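Long-range contact in chromosome-partitioning protein Spo0J (Thermus thermophilus HB27, PDB 1VZ0), which binds the centromere-like site parS, probably takes part in chromosome partitioning and stimulates the ATPase activity of Soj: residues Asp101-Leu113 and Ala129-Arg143. Numbering follows the deposited sequence.
Sequences DREALELALVENL and ALLEMGLTQEEVARR
E106 holds CG anti to its own backbone N (chi1 173°) and runs extended from there, while R143 is bent at chi2 (-59°), and the two side chains meet obliquely in a salt bridge, E106 OE1 to R143 NH1 at 2.9 Å. Carboxylate and guanidinium planes stand 77° apart, so the pair is a single-point grip, not a flat two-pronged one. On its way there the arginine lays its CD across both methyls of V110, CG1 at 3.6 Å, and its NH2 reaches CD2 of L107. With R143 cut back to alanine, the E106 carboxylate would probably lose its charge partner across this contact and the V110 methyls their aliphatic cover. Deeper in, L130 is a knob in a hole formed by E106, L109, V110 and L113: one methyl, CD1, meets L113 CD1 at 3.8 Å, and the other, CD2, lies against L109 CD1 and E106 CG. L109 CD1 also packs on the CB of A129. Toward the N-terminal end of segment 101-113, M133 turns its thioether onto the leucines, SD 3.7 Å from L105 CD1, and L135 packs against the E106 carboxylate through CD2. Between those two residues G134, at positive phi, closes helix 120-132 with a Schellman motif, and the chain turns into helix 137-144. On the second subunit, P38 packs on L109 and F42 on A129. Helix 101-114, which lies in the ParB N-terminal family region, thus packs on the end of helix 120-132, the turn after it, and helix 137-144, the first helix of the probable helix-turn-helix motif.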
loop_
_atom_site.group_PDB
_atom_site.type_symbol
_atom_site.label_atom_id
_atom_site.label_comp_id
_atom_site.label_asym_id
_atom_site.label_seq_id
_atom_site.Cartn_x
_atom_site.Cartn_y
_atom_site.Cartn_z
ATOM N N ASP C 101 -24.484 2.076 -9.375
ATOM C CA ASP C 101 -23.113 1.735 -9.724
ATOM C C ASP C 101 -22.176 2.865 -9.324
ATOM O O ASP C 101 -21.110 2.645 -8.746
ATOM C CB ASP C 101 -23.007 1.480 -11.225
ATOM C CG ASP C 101 -23.792 0.256 -11.660
ATOM O OD1 ASP C 101 -23.783 -0.069 -12.866
ATOM O OD2 ASP C 101 -24.420 -0.385 -10.790
ATOM N N ARG C 102 -22.602 4.080 -9.628
ATOM C CA ARG C 102 -21.837 5.274 -9.331
ATOM C C ARG C 102 -21.533 5.436 -7.833
ATOM O O ARG C 102 -20.405 5.779 -7.461
ATOM C CB ARG C 102 -22.605 6.476 -9.884
ATOM C CG ARG C 102 -21.993 7.821 -9.622
ATOM C CD ARG C 102 -22.857 8.903 -10.244
ATOM N NE ARG C 102 -22.683 10.189 -9.578
ATOM C CZ ARG C 102 -21.524 10.826 -9.496
ATOM N NH1 ARG C 102 -20.443 10.287 -10.043
ATOM N NH2 ARG C 102 -21.444 11.993 -8.865
ATOM N N GLU C 103 -22.522 5.178 -6.977
ATOM C CA GLU C 103 -22.323 5.304 -5.531
ATOM C C GLU C 103 -21.386 4.207 -5.038
ATOM O O GLU C 103 -20.562 4.432 -4.150
ATOM C CB GLU C 103 -23.651 5.182 -4.765
ATOM C CG GLU C 103 -24.770 6.124 -5.210
ATOM C CD GLU C 103 -26.043 5.934 -4.396
ATOM O OE1 GLU C 103 -26.149 6.543 -3.309
ATOM O OE2 GLU C 103 -26.926 5.162 -4.837
ATOM N N ALA C 104 -21.534 3.012 -5.605
ATOM C CA ALA C 104 -20.715 1.876 -5.209
ATOM C C ALA C 104 -19.252 2.166 -5.514
ATOM O O ALA C 104 -18.364 1.832 -4.729
ATOM C CB ALA C 104 -21.165 0.626 -5.933
ATOM N N LEU C 105 -19.011 2.795 -6.657
ATOM C CA LEU C 105 -17.655 3.142 -7.061
ATOM C C LEU C 105 -17.118 4.212 -6.121
ATOM O O LEU C 105 -15.983 4.136 -5.653
ATOM C CB LEU C 105 -17.647 3.684 -8.484
ATOM C CG LEU C 105 -16.458 3.318 -9.371
ATOM C CD1 LEU C 105 -16.371 4.339 -10.499
ATOM C CD2 LEU C 105 -15.163 3.301 -8.573
ATOM N N GLU C 106 -17.946 5.215 -5.856
ATOM C CA GLU C 106 -17.564 6.295 -4.967
ATOM C C GLU C 106 -17.197 5.710 -3.596
ATOM O O GLU C 106 -16.204 6.110 -2.989
ATOM C CB GLU C 106 -18.716 7.302 -4.854
ATOM C CG GLU C 106 -18.511 8.407 -3.820
ATOM C CD GLU C 106 -19.595 9.488 -3.872
ATOM O OE1 GLU C 106 -19.653 10.324 -2.938
ATOM O OE2 GLU C 106 -20.383 9.505 -4.843
ATOM N N LEU C 107 -17.984 4.750 -3.119
ATOM C CA LEU C 107 -17.694 4.142 -1.829
ATOM C C LEU C 107 -16.380 3.369 -1.891
ATOM O O LEU C 107 -15.587 3.409 -0.957
ATOM C CB LEU C 107 -18.828 3.205 -1.395
ATOM C CG LEU C 107 -20.090 3.866 -0.829
ATOM C CD1 LEU C 107 -21.133 2.793 -0.543
ATOM C CD2 LEU C 107 -19.753 4.646 0.440
ATOM N N ALA C 108 -16.144 2.669 -2.994
ATOM C CA ALA C 108 -14.910 1.903 -3.129
ATOM C C ALA C 108 -13.701 2.835 -3.086
ATOM O O ALA C 108 -12.698 2.542 -2.435
ATOM C CB ALA C 108 -14.913 1.110 -4.426
ATOM N N LEU C 109 -13.799 3.960 -3.781
ATOM C CA LEU C 109 -12.709 4.917 -3.792
ATOM C C LEU C 109 -12.508 5.507 -2.403
ATOM O O LEU C 109 -11.380 5.610 -1.932
ATOM C CB LEU C 109 -12.988 6.031 -4.804
ATOM C CG LEU C 109 -12.945 5.579 -6.266
ATOM C CD1 LEU C 109 -13.557 6.655 -7.155
ATOM C CD2 LEU C 109 -11.507 5.273 -6.681
ATOM N N VAL C 110 -13.602 5.872 -1.741
ATOM C CA VAL C 110 -13.518 6.464 -0.409
ATOM C C VAL C 110 -12.940 5.522 0.655
ATOM O O VAL C 110 -12.101 5.943 1.457
ATOM C CB VAL C 110 -14.910 6.996 0.055
ATOM C CG1 VAL C 110 -14.871 7.399 1.528
ATOM C CG2 VAL C 110 -15.300 8.207 -0.792
ATOM N N GLU C 111 -13.358 4.257 0.670
ATOM C CA GLU C 111 -12.835 3.347 1.688
ATOM C C GLU C 111 -11.350 3.111 1.439
ATOM O O GLU C 111 -10.562 2.907 2.361
ATOM C CB GLU C 111 -13.580 2.004 1.695
ATOM C CG GLU C 111 -13.289 1.089 0.527
ATOM C CD GLU C 111 -13.675 -0.368 0.796
ATOM O OE1 GLU C 111 -13.893 -1.110 -0.184
ATOM O OE2 GLU C 111 -13.748 -0.780 1.975
ATOM N N ASN C 112 -10.972 3.154 0.174
ATOM C CA ASN C 112 -9.587 2.967 -0.193
ATOM C C ASN C 112 -8.758 4.156 0.310
ATOM O O ASN C 112 -7.665 3.982 0.856
ATOM C CB ASN C 112 -9.496 2.856 -1.704
ATOM C CG ASN C 112 -8.325 2.035 -2.149
ATOM O OD1 ASN C 112 -7.185 2.496 -2.132
ATOM N ND2 ASN C 112 -8.595 0.797 -2.547
ATOM N N LEU C 113 -9.292 5.362 0.140
ATOM C CA LEU C 113 -8.606 6.575 0.568
ATOM C C LEU C 113 -8.459 6.705 2.085
ATOM O O LEU C 113 -7.746 7.576 2.566
ATOM C CB LEU C 113 -9.331 7.804 0.012
ATOM C CG LEU C 113 -9.142 8.039 -1.491
ATOM C CD1 LEU C 113 -10.221 8.963 -2.036
ATOM C CD2 LEU C 113 -7.753 8.619 -1.732
ATOM N N ALA C 129 -10.193 10.603 -9.396
ATOM C CA ALA C 129 -11.259 9.728 -9.851
ATOM C C ALA C 129 -12.603 10.249 -9.335
ATOM O O ALA C 129 -13.605 10.216 -10.049
ATOM C CB ALA C 129 -11.020 8.299 -9.361
ATOM N N LEU C 130 -12.624 10.730 -8.094
ATOM C CA LEU C 130 -13.855 11.250 -7.516
ATOM C C LEU C 130 -14.307 12.502 -8.269
ATOM O O LEU C 130 -15.504 12.710 -8.472
ATOM C CB LEU C 130 -13.659 11.551 -6.028
ATOM C CG LEU C 130 -13.590 10.318 -5.117
ATOM C CD1 LEU C 130 -13.197 10.707 -3.696
ATOM C CD2 LEU C 130 -14.944 9.624 -5.131
ATOM N N LEU C 131 -13.346 13.321 -8.688
ATOM C CA LEU C 131 -13.647 14.534 -9.440
ATOM C C LEU C 131 -14.249 14.165 -10.791
ATOM O O LEU C 131 -15.212 14.785 -11.242
ATOM C CB LEU C 131 -12.379 15.361 -9.684
ATOM C CG LEU C 131 -11.672 16.039 -8.517
ATOM C CD1 LEU C 131 -10.475 16.821 -9.052
ATOM C CD2 LEU C 131 -12.637 16.958 -7.796
ATOM N N GLU C 132 -13.663 13.160 -11.438
ATOM C CA GLU C 132 -14.133 12.715 -12.743
ATOM C C GLU C 132 -15.551 12.179 -12.664
ATOM O O GLU C 132 -16.254 12.096 -13.670
ATOM C CB GLU C 132 -13.203 11.641 -13.303
ATOM C CG GLU C 132 -11.873 12.185 -13.781
ATOM C CD GLU C 132 -10.880 11.097 -14.105
ATOM O OE1 GLU C 132 -9.795 11.428 -14.626
ATOM O OE2 GLU C 132 -11.175 9.912 -13.836
ATOM N N MET C 133 -15.968 11.815 -11.461
ATOM C CA MET C 133 -17.305 11.301 -11.261
ATOM C C MET C 133 -18.285 12.435 -10.980
ATOM O O MET C 133 -19.468 12.205 -10.762
ATOM C CB MET C 133 -17.303 10.284 -10.122
ATOM C CG MET C 133 -16.777 8.932 -10.550
ATOM S SD MET C 133 -16.698 7.775 -9.211
ATOM C CE MET C 133 -18.393 7.879 -8.563
ATOM N N GLY C 134 -17.787 13.665 -10.990
ATOM C CA GLY C 134 -18.661 14.798 -10.756
ATOM C C GLY C 134 -18.530 15.513 -9.424
ATOM O O GLY C 134 -19.116 16.582 -9.244
ATOM N N LEU C 135 -17.778 14.947 -8.485
ATOM C CA LEU C 135 -17.621 15.600 -7.191
ATOM C C LEU C 135 -16.697 16.800 -7.235
ATOM O O LEU C 135 -15.915 16.978 -8.172
ATOM C CB LEU C 135 -17.098 14.630 -6.135
ATOM C CG LEU C 135 -18.093 13.641 -5.535
ATOM C CD1 LEU C 135 -18.465 12.595 -6.570
ATOM C CD2 LEU C 135 -17.474 12.984 -4.312
ATOM N N THR C 136 -16.804 17.618 -6.193
ATOM C CA THR C 136 -15.997 18.813 -6.046
ATOM C C THR C 136 -14.962 18.501 -4.984
ATOM O O THR C 136 -15.137 17.573 -4.187
ATOM C CB THR C 136 -16.833 20.000 -5.544
ATOM O OG1 THR C 136 -18.109 19.993 -6.189
ATOM C CG2 THR C 136 -16.123 21.317 -5.853
ATOM N N GLN C 137 -13.886 19.279 -4.971
ATOM C CA GLN C 137 -12.831 19.085 -3.990
ATOM C C GLN C 137 -13.439 19.168 -2.594
ATOM O O GLN C 137 -13.015 18.467 -1.676
ATOM C CB GLN C 137 -11.744 20.152 -4.167
ATOM C CG GLN C 137 -11.127 20.169 -5.561
ATOM C CD GLN C 137 -9.860 20.995 -5.631
ATOM O OE1 GLN C 137 -9.277 21.173 -6.703
ATOM N NE2 GLN C 137 -9.422 21.501 -4.485
ATOM N N GLU C 138 -14.451 20.020 -2.454
ATOM C CA GLU C 138 -15.139 20.215 -1.186
ATOM C C GLU C 138 -15.792 18.922 -0.710
ATOM O O GLU C 138 -15.544 18.468 0.409
ATOM C CB GLU C 138 -16.203 21.313 -1.323
ATOM C CG GLU C 138 -15.662 22.712 -1.654
ATOM C CD GLU C 138 -15.237 22.873 -3.112
ATOM O OE1 GLU C 138 -14.278 22.202 -3.545
ATOM O OE2 GLU C 138 -15.867 23.678 -3.830
ATOM N N GLU C 139 -16.626 18.333 -1.561
ATOM C CA GLU C 139 -17.323 17.089 -1.232
ATOM C C GLU C 139 -16.309 15.968 -1.045
ATOM O O GLU C 139 -16.456 15.119 -0.163
ATOM C CB GLU C 139 -18.288 16.717 -2.356
ATOM C CG GLU C 139 -18.994 17.910 -2.966
ATOM C CD GLU C 139 -19.892 17.523 -4.118
ATOM O OE1 GLU C 139 -19.420 16.803 -5.024
ATOM O OE2 GLU C 139 -21.068 17.948 -4.123
ATOM N N VAL C 140 -15.290 15.969 -1.901
ATOM C CA VAL C 140 -14.221 14.981 -1.842
ATOM C C VAL C 140 -13.550 15.111 -0.479
ATOM O O VAL C 140 -13.407 14.131 0.256
ATOM C CB VAL C 140 -13.169 15.242 -2.944
ATOM C CG1 VAL C 140 -11.947 14.360 -2.730
ATOM C CG2 VAL C 140 -13.778 14.989 -4.311
ATOM N N ALA C 141 -13.149 16.335 -0.152
ATOM C CA ALA C 141 -12.492 16.629 1.114
ATOM C C ALA C 141 -13.372 16.182 2.271
ATOM O O ALA C 141 -12.899 15.572 3.233
ATOM C CB ALA C 141 -12.204 18.121 1.218
ATOM N N ARG C 142 -14.657 16.497 2.172
ATOM C CA ARG C 142 -15.610 16.122 3.201
ATOM C C ARG C 142 -15.671 14.612 3.319
ATOM O O ARG C 142 -15.445 14.052 4.389
ATOM C CB ARG C 142 -16.998 16.670 2.863
ATOM C CG ARG C 142 -17.086 18.179 2.961
ATOM C CD ARG C 142 -18.470 18.696 2.618
ATOM N NE ARG C 142 -18.596 20.106 2.976
ATOM C CZ ARG C 142 -19.697 20.830 2.809
ATOM N NH1 ARG C 142 -19.711 22.107 3.172
ATOM N NH2 ARG C 142 -20.780 20.281 2.276
ATOM N N ARG C 143 -15.965 13.954 2.207
ATOM C CA ARG C 143 -16.065 12.507 2.201
ATOM C C ARG C 143 -14.814 11.825 2.757
ATOM O O ARG C 143 -14.881 10.680 3.203
ATOM C CB ARG C 143 -16.357 12.012 0.782
ATOM C CG ARG C 143 -17.610 11.155 0.688
ATOM C CD ARG C 143 -17.493 9.930 1.588
ATOM N NE ARG C 143 -18.735 9.168 1.673
ATOM C CZ ARG C 143 -19.367 8.638 0.631
ATOM N NH1 ARG C 143 -18.876 8.787 -0.592
ATOM N NH2 ARG C 143 -20.491 7.954 0.812
#